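Local coordinates for protein AA9 family lytic polysaccharide monooxygenase cel61B (Hypocrea jecorina, PDB 2VTC) that cleaves crystalline and amorphous polysaccharides such as cellulose by copper-dependent oxidation of their glycosidic bonds, using H2O2 or O2 as cosubstrate, at residues 38-41 with 42-45; 223-226 with 227-230; 229-232 with 233-236. All blocks are in the same frame, centred on the assembly; numbering follows the deposited sequence.

Interaction 1 of 3, residues 38-41 with 42-45; sequences LDYY and YQKQ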
loop_
_atom_site.group_PDB
_atom_site.type_symbol
_atom_site.label_atom_id
_atom_site.label_comp_id
_atom_site.label_asym_id
_atom_site.label_seq_id
_atom_site.Cartn_x
_atom_site.Cartn_y
_atom_site.Cartn_z
ATOM N N LEU A 38 12.703 -9.246 -2.736
ATOM C CA LEU A 38 12.742 -10.607 -2.224
ATOM C C LEU A 38 14.168 -11.174 -2.006
ATOM O O LEU A 38 14.370 -11.989 -1.099
ATOM C CB LEU A 38 11.935 -11.527 -3.147
ATOM C CG LEU A 38 11.585 -12.918 -2.617
ATOM C CD1 LEU A 38 10.834 -12.867 -1.286
ATOM C CD2 LEU A 38 10.779 -13.671 -3.697
ATOM N N ASP A 39 15.128 -10.751 -2.831
ATOM C CA ASP A 39 16.540 -11.161 -2.681
ATOM C C ASP A 39 17.110 -10.874 -1.289
ATOM O O ASP A 39 17.897 -11.666 -0.758
ATOM C CB ASP A 39 17.424 -10.508 -3.749
ATOM C CG ASP A 39 17.280 -11.176 -5.114
ATOM O OD1 ASP A 39 16.638 -12.252 -5.187
ATOM O OD2 ASP A 39 17.798 -10.624 -6.112
ATOM N N TYR A 40 16.690 -9.756 -0.704
ATOM C CA TYR A 40 17.110 -9.369 0.646
ATOM C C TYR A 40 16.626 -10.332 1.730
ATOM O O TYR A 40 17.306 -10.518 2.748
ATOM C CB TYR A 40 16.619 -7.963 0.979
ATOM C CG TYR A 40 17.093 -6.843 0.075
ATOM C CD1 TYR A 40 18.185 -7.002 -0.808
ATOM C CD2 TYR A 40 16.478 -5.595 0.132
ATOM C CE1 TYR A 40 18.601 -5.948 -1.624
ATOM C CE2 TYR A 40 16.877 -4.551 -0.670
ATOM C CZ TYR A 40 17.946 -4.719 -1.544
ATOM O OH TYR A 40 18.329 -3.662 -2.337
ATOM N N TYR A 41 15.447 -10.927 1.544
ATOM C CA TYR A 41 14.964 -11.923 2.491
ATOM C C TYR A 41 15.937 -13.094 2.542
ATOM O O TYR A 41 16.226 -13.628 3.613
ATOM C CB TYR A 41 13.547 -12.424 2.156
ATOM C CG TYR A 41 13.182 -13.667 2.931
ATOM C CD1 TYR A 41 12.612 -13.575 4.199
ATOM C CD2 TYR A 41 13.453 -14.947 2.422
ATOM C CE1 TYR A 41 12.306 -14.700 4.927
ATOM C CE2 TYR A 41 13.143 -16.095 3.155
ATOM C CZ TYR A 41 12.577 -15.966 4.404
ATOM O OH TYR A 41 12.247 -17.077 5.151
ATOM N N TYR A 42 16.433 -13.485 1.371
ATOM C CA TYR A 42 17.333 -14.632 1.263
ATOM C C TYR A 42 18.746 -14.275 1.738
ATOM O O TYR A 42 19.396 -15.096 2.391
ATOM C CB TYR A 42 17.277 -15.256 -0.146
ATOM C CG TYR A 42 15.972 -15.997 -0.377
ATOM C CD1 TYR A 42 15.720 -17.213 0.259
ATOM C CD2 TYR A 42 14.975 -15.470 -1.208
ATOM C CE1 TYR A 42 14.510 -17.896 0.082
ATOM C CE2 TYR A 42 13.759 -16.152 -1.405
ATOM C CZ TYR A 42 13.531 -17.358 -0.757
ATOM O OH TYR A 42 12.349 -18.053 -0.930
ATOM N N GLN A 43 19.189 -13.049 1.449
ATOM C CA GLN A 43 20.404 -12.497 2.060
ATOM C C GLN A 43 20.359 -12.671 3.574
ATOM O O GLN A 43 21.312 -13.175 4.178
ATOM C CB GLN A 43 20.566 -11.009 1.742
ATOM C CG GLN A 43 21.296 -10.665 0.444
ATOM C CD GLN A 43 21.964 -9.296 0.508
ATOM O OE1 GLN A 43 22.747 -9.012 1.427
ATOM N NE2 GLN A 43 21.670 -8.446 -0.468
ATOM N N LYS A 44 19.248 -12.263 4.186
ATOM C CA LYS A 44 19.105 -12.335 5.635
ATOM C C LYS A 44 19.144 -13.781 6.149
ATOM O O LYS A 44 19.761 -14.057 7.182
ATOM C CB LYS A 44 17.838 -11.610 6.112
ATOM C CG LYS A 44 17.745 -11.526 7.633
ATOM C CD LYS A 44 16.521 -10.782 8.109
ATOM C CE LYS A 44 16.601 -10.483 9.602
ATOM N NZ LYS A 44 16.285 -11.678 10.416
ATOM N N GLN A 45 18.506 -14.702 5.430
ATOM C CA GLN A 45 18.551 -16.118 5.808
ATOM C C GLN A 45 19.979 -16.650 5.788
ATOM O O GLN A 45 20.365 -17.413 6.667
ATOM C CB GLN A 45 17.673 -16.981 4.892
ATOM C CG GLN A 45 16.189 -16.743 5.045
ATOM C CD GLN A 45 15.715 -16.844 6.488
ATOM O OE1 GLN A 45 15.359 -15.835 7.109
ATOM N NE2 GLN A 45 15.725 -18.061 7.033
#
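The ring of Y41 meets that of its sequence neighbour Y42 in a T-shaped (edge-to-face) pair on the surface helix 38-47. The centroids are 5.0 Å apart and the planes stand at 88°. Y41 provides the edge: its CD2 lies over the centre of the Y42 ring, and Y41 CE2 approaches Y42 CE1 to 3.8 Å. The pairing goes with different first torsions: Y41 holds CG anti to its backbone N (chi1 167°), whereas Y42 holds CG anti to its carbonyl carbon.

Q45, one helical turn beyond Y41, adds a CH-pi contact. Its CG sits 4.1 Å from the centroid of the Y41 ring, off-centre, and the bend at chi2 carries the amide obliquely across the Y41 side chain to the hydroxyl end of the ring, the two planes nearly parallel (9°). At the preceding turn L38 runs beside Y42 and points the same way, with L38 CG 4.1 Å from Y42 CE2. Elsewhere on the helix, Q43 NE2 stands 3.8 Å from Y40 CD1, its amide perpendicular to that phenol ring.

Regular i to i+4 bonds fix this spacing. Q43 N donates to D39 O over 2.9 Å, K44 N to Y40 O and Q45 N to Y41 O, while a weak bond also runs from Y42 N to D39 O. Further out, Y57 and L61 touch the Y41 side chain, L61 also reaches Y42, and P51 packs on Q43. The position between strand 31-34 and helix 75-78 is consistent with the L2 loop of AA9 enzymes. Toward the end of the helix, Q43 O is hydrogen-bonded to T47 OG1.

Interaction 2 of 3, residues 223-226 with 227-230; sequences PTDP and GILF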
loop_
_atom_site.group_PDB
_atom_site.type_symbol
_atom_site.label_atom_id
_atom_site.label_comp_id
_atom_site.label_asym_id
_atom_site.label_seq_id
_atom_site.Cartn_x
_atom_site.Cartn_y
_atom_site.Cartn_z
ATOM N N PRO A 223 -14.755 -8.938 5.742
ATOM C CA PRO A 223 -14.942 -9.866 4.604
ATOM C C PRO A 223 -16.255 -9.708 3.826
ATOM O O PRO A 223 -16.343 -10.188 2.689
ATOM C CB PRO A 223 -14.872 -11.244 5.265
ATOM C CG PRO A 223 -14.022 -10.995 6.504
ATOM C CD PRO A 223 -14.521 -9.678 6.997
ATOM N N THR A 224 -17.222 -9.027 4.431
ATOM C CA THR A 224 -18.553 -8.813 3.826
ATOM C C THR A 224 -18.809 -7.401 3.309
ATOM O O THR A 224 -19.940 -7.084 2.887
ATOM C CB THR A 224 -19.673 -9.160 4.835
ATOM O OG1 THR A 224 -19.499 -8.387 6.036
ATOM C CG2 THR A 224 -19.670 -10.681 5.158
ATOM N N ASP A 225 -17.802 -6.525 3.359
ATOM C CA ASP A 225 -17.979 -5.172 2.842
ATOM C C ASP A 225 -18.370 -5.193 1.361
ATOM O O ASP A 225 -17.929 -6.076 0.618
ATOM C CB ASP A 225 -16.705 -4.352 3.038
ATOM C CG ASP A 225 -16.498 -3.909 4.487
ATOM O OD1 ASP A 225 -17.439 -3.967 5.326
ATOM O OD2 ASP A 225 -15.357 -3.475 4.771
ATOM N N PRO A 226 -19.210 -4.223 0.931
ATOM C CA PRO A 226 -19.729 -4.235 -0.446
ATOM C C PRO A 226 -18.708 -4.183 -1.596
ATOM O O PRO A 226 -19.022 -4.655 -2.707
ATOM C CB PRO A 226 -20.696 -3.030 -0.462
ATOM C CG PRO A 226 -20.229 -2.139 0.646
ATOM C CD PRO A 226 -19.777 -3.113 1.707
ATOM N N GLY A 227 -17.513 -3.620 -1.356
ATOM C CA GLY A 227 -16.459 -3.569 -2.358
ATOM C C GLY A 227 -15.401 -4.638 -2.159
ATOM O O GLY A 227 -14.428 -4.719 -2.919
ATOM N N ILE A 228 -15.613 -5.468 -1.133
ATOM C CA ILE A 228 -14.734 -6.605 -0.836
ATOM C C ILE A 228 -15.343 -7.905 -1.398
ATOM O O ILE A 228 -14.634 -8.728 -2.010
ATOM C CB ILE A 228 -14.500 -6.765 0.701
ATOM C CG1 ILE A 228 -13.671 -5.593 1.264
ATOM C CG2 ILE A 228 -13.883 -8.165 1.064
ATOM C CD1 ILE A 228 -12.249 -5.438 0.713
ATOM N N LEU A 229 -16.648 -8.040 -1.176
ATOM C CA LEU A 229 -17.426 -9.201 -1.644
ATOM C C LEU A 229 -18.458 -8.727 -2.684
ATOM O O LEU A 229 -19.466 -8.120 -2.325
ATOM C CB LEU A 229 -18.129 -9.855 -0.470
ATOM C CG LEU A 229 -18.989 -11.112 -0.730
ATOM C CD1 LEU A 229 -18.112 -12.289 -1.145
ATOM C CD2 LEU A 229 -19.837 -11.442 0.482
ATOM N N PHE A 230 -18.153 -8.990 -3.948
ATOM C CA PHE A 230 -18.958 -8.478 -5.072
ATOM C C PHE A 230 -18.609 -9.222 -6.342
ATOM O O PHE A 230 -17.564 -9.860 -6.445
ATOM C CB PHE A 230 -18.754 -6.951 -5.248
ATOM C CG PHE A 230 -17.474 -6.586 -5.951
ATOM C CD1 PHE A 230 -17.473 -6.215 -7.296
ATOM C CD2 PHE A 230 -16.252 -6.615 -5.270
ATOM C CE1 PHE A 230 -16.298 -5.911 -7.966
ATOM C CE2 PHE A 230 -15.070 -6.287 -5.915
ATOM C CZ PHE A 230 -15.074 -5.921 -7.269
HETATM O O HOH W 1 -21.002 -7.720 -0.081
#
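I228 carries CG1 anti to its carbonyl carbon (chi1 -68°), which sets that methylene 3.7 Å from D225 CB; the same rotation places CG2 anti to the backbone N, where it meets P223 O at 3.6 Å. The two branches thus straddle the start of the turn, one on the aspartate and one on the proline carbonyl. L229 CB comes within 3.6 Å of P223 O as well.

The backbone explains why these groups converge. D225 O accepts two bonds, from I228 N and from L229 N, each 3.0 Å long. The L229 bond is the straighter, with an N-H...O angle of 169° and the donor nearly along the C=O axis, while I228 N approaches from well above the carbonyl plane. Accepting from both i+3 and i+4 makes 225-229 an alpha-turn that includes a beta-turn, with P226 and G227 close to type I values at the two corners. It lies in the long loop after strand 215-216.

A water joins the two segments, donating to L229 O over 2.7 Å and, at 3.2 Å, to T224 O. D225 turns its carboxylate back along the chain, where OD2 accepts from K222 N. At the far end F230 CB lies 3.4 Å from P226 O. Y239 reaches both ends of 227-230: its ring meets that of F230, and its OH is hydrogen-bonded to G227 O.

Interaction 3 of 3, residues 229-232 with 233-236; sequences LFNP and YTTI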
loop_
_atom_site.group_PDB
_atom_site.type_symbol
_atom_site.label_atom_id
_atom_site.label_comp_id
_atom_site.label_asym_id
_atom_site.label_seq_id
_atom_site.Cartn_x
_atom_site.Cartn_y
_atom_site.Cartn_z
ATOM N N LEU A 229 -16.648 -8.040 -1.176
ATOM C CA LEU A 229 -17.426 -9.201 -1.644
ATOM C C LEU A 229 -18.458 -8.727 -2.684
ATOM O O LEU A 229 -19.466 -8.120 -2.325
ATOM C CB LEU A 229 -18.129 -9.855 -0.470
ATOM C CG LEU A 229 -18.989 -11.112 -0.730
ATOM C CD1 LEU A 229 -18.112 -12.289 -1.145
ATOM C CD2 LEU A 229 -19.837 -11.442 0.482
ATOM N N PHE A 230 -18.153 -8.990 -3.948
ATOM C CA PHE A 230 -18.958 -8.478 -5.072
ATOM C C PHE A 230 -18.609 -9.222 -6.342
ATOM O O PHE A 230 -17.564 -9.860 -6.445
ATOM C CB PHE A 230 -18.754 -6.951 -5.248
ATOM C CG PHE A 230 -17.474 -6.586 -5.951
ATOM C CD1 PHE A 230 -17.473 -6.215 -7.296
ATOM C CD2 PHE A 230 -16.252 -6.615 -5.270
ATOM C CE1 PHE A 230 -16.298 -5.911 -7.966
ATOM C CE2 PHE A 230 -15.070 -6.287 -5.915
ATOM C CZ PHE A 230 -15.074 -5.921 -7.269
ATOM N N ASN A 231 -19.483 -9.115 -7.350
ATOM C CA ASN A 231 -19.267 -9.815 -8.599
ATOM C C ASN A 231 -18.557 -8.917 -9.618
ATOM O O ASN A 231 -19.141 -7.938 -10.076
ATOM C CB ASN A 231 -20.624 -10.307 -9.152
ATOM C CG ASN A 231 -20.479 -11.171 -10.384
ATOM O OD1 ASN A 231 -19.373 -11.514 -10.809
ATOM N ND2 ASN A 231 -21.625 -11.521 -10.987
ATOM N N PRO A 232 -17.297 -9.231 -9.978
ATOM C CA PRO A 232 -16.588 -8.414 -10.970
ATOM C C PRO A 232 -16.920 -8.746 -12.437
ATOM O O PRO A 232 -16.449 -8.066 -13.343
ATOM C CB PRO A 232 -15.121 -8.730 -10.692
ATOM C CG PRO A 232 -15.170 -10.188 -10.233
ATOM C CD PRO A 232 -16.458 -10.337 -9.471
ATOM N N TYR A 233 -17.718 -9.780 -12.659
ATOM C CA TYR A 233 -17.932 -10.308 -14.009
ATOM C C TYR A 233 -19.320 -9.963 -14.532
ATOM O O TYR A 233 -19.972 -10.771 -15.203
ATOM C CB TYR A 233 -17.691 -11.820 -14.021
ATOM C CG TYR A 233 -16.281 -12.189 -13.621
ATOM C CD1 TYR A 233 -15.190 -11.644 -14.290
ATOM C CD2 TYR A 233 -16.038 -13.078 -12.578
ATOM C CE1 TYR A 233 -13.881 -11.963 -13.930
ATOM C CE2 TYR A 233 -14.724 -13.416 -12.208
ATOM C CZ TYR A 233 -13.654 -12.848 -12.896
ATOM O OH TYR A 233 -12.345 -13.153 -12.583
ATOM N N THR A 234 -19.767 -8.768 -14.186
ATOM C CA THR A 234 -21.026 -8.223 -14.678
ATOM C C THR A 234 -20.845 -6.709 -14.786
ATOM O O THR A 234 -19.942 -6.147 -14.159
ATOM C CB THR A 234 -22.202 -8.589 -13.753
ATOM O OG1 THR A 234 -23.435 -8.161 -14.354
ATOM C CG2 THR A 234 -22.044 -7.942 -12.359
ATOM N N THR A 235 -21.676 -6.046 -15.595
ATOM C CA THR A 235 -21.621 -4.590 -15.719
ATOM C C THR A 235 -21.862 -3.925 -14.356
ATOM O O THR A 235 -22.830 -4.237 -13.664
ATOM C CB THR A 235 -22.634 -4.087 -16.804
ATOM O OG1 THR A 235 -22.330 -4.727 -18.048
ATOM C CG2 THR A 235 -22.536 -2.595 -16.993
ATOM N N ILE A 236 -20.957 -3.030 -13.958
ATOM C CA ILE A 236 -21.054 -2.352 -12.662
ATOM C C ILE A 236 -21.360 -0.874 -12.858
ATOM O O ILE A 236 -20.636 -0.176 -13.578
ATOM C CB ILE A 236 -19.742 -2.562 -11.832
ATOM C CG1 ILE A 236 -19.631 -4.046 -11.444
ATOM C CG2 ILE A 236 -19.692 -1.648 -10.601
ATOM C CD1 ILE A 236 -18.240 -4.484 -11.042
HETATM O O HOH W 2 -21.408 -13.019 -13.569
#
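Y233 lays one face of its phenol ring against the pyrrolidine of P232, whose CG stands 3.8 Å from the ring centroid and 13° off the normal. This CH-pi contact between adjacent residues is centred over the ring, since P232 CG is about equally far from several ring carbons. Y233 CG is anti to its own carbonyl carbon (chi1 -61°), and the ring therefore swings back over the preceding proline.

N231 fixes the backbone at the same place. Its OD1 receives Y233 N at 3.0 Å, with a fairly straight N-H but with the donor 57° out of the amide plane, above it. The other end of the amide is held through a water, which accepts from N231 ND2 at 3.0 Å and donates to Y233 O at 3.1 Å. Both polar ends of this side chain thus reach the backbone of Y233, one directly and one through solvent, which should limit rotation of the amide.

Farther along the chain, I236 CD1 lies near the plane of the F230 ring, at its edge, 3.9 Å from CE1, and also touches N231 O at 3.7 Å. T234 CG2 comes to N231 O at a similar distance. Beyond the turn, Y110 meets Y233 in an edge-to-face ring pair, and Y233 OH makes a weak hydrogen bond with H184 O, the backbone oxygen of a histidine that probably binds O2, as in related enzymes. Acceptance of Y233 N by N231 OD1, side chain i to backbone N-H i+2, is an Asx turn, here in the C-terminal loop of an AA9 monooxygenase.

Interactions 2 and 3 are successive turns of one loop: they share L229 and F230, and their centres are about 11 Å apart. F230 links them through its CB in interaction 2 and its ring edge in interaction 3. Interaction 1, on a separate surface helix, touches neither, its centre about 35 and 39 Å from theirs. Neither region touches the metal site formed by H20, H108 and Y195; the bound nickel ion is about 13 Å from the side chain of L38 and about 12 Å from that of Y233. Between side chains, the probable O2-binding residues H184 and Q193 lie about 9 Å from F230 and 10 Å from I228 respectively, and H184 about 3 Å from Y233.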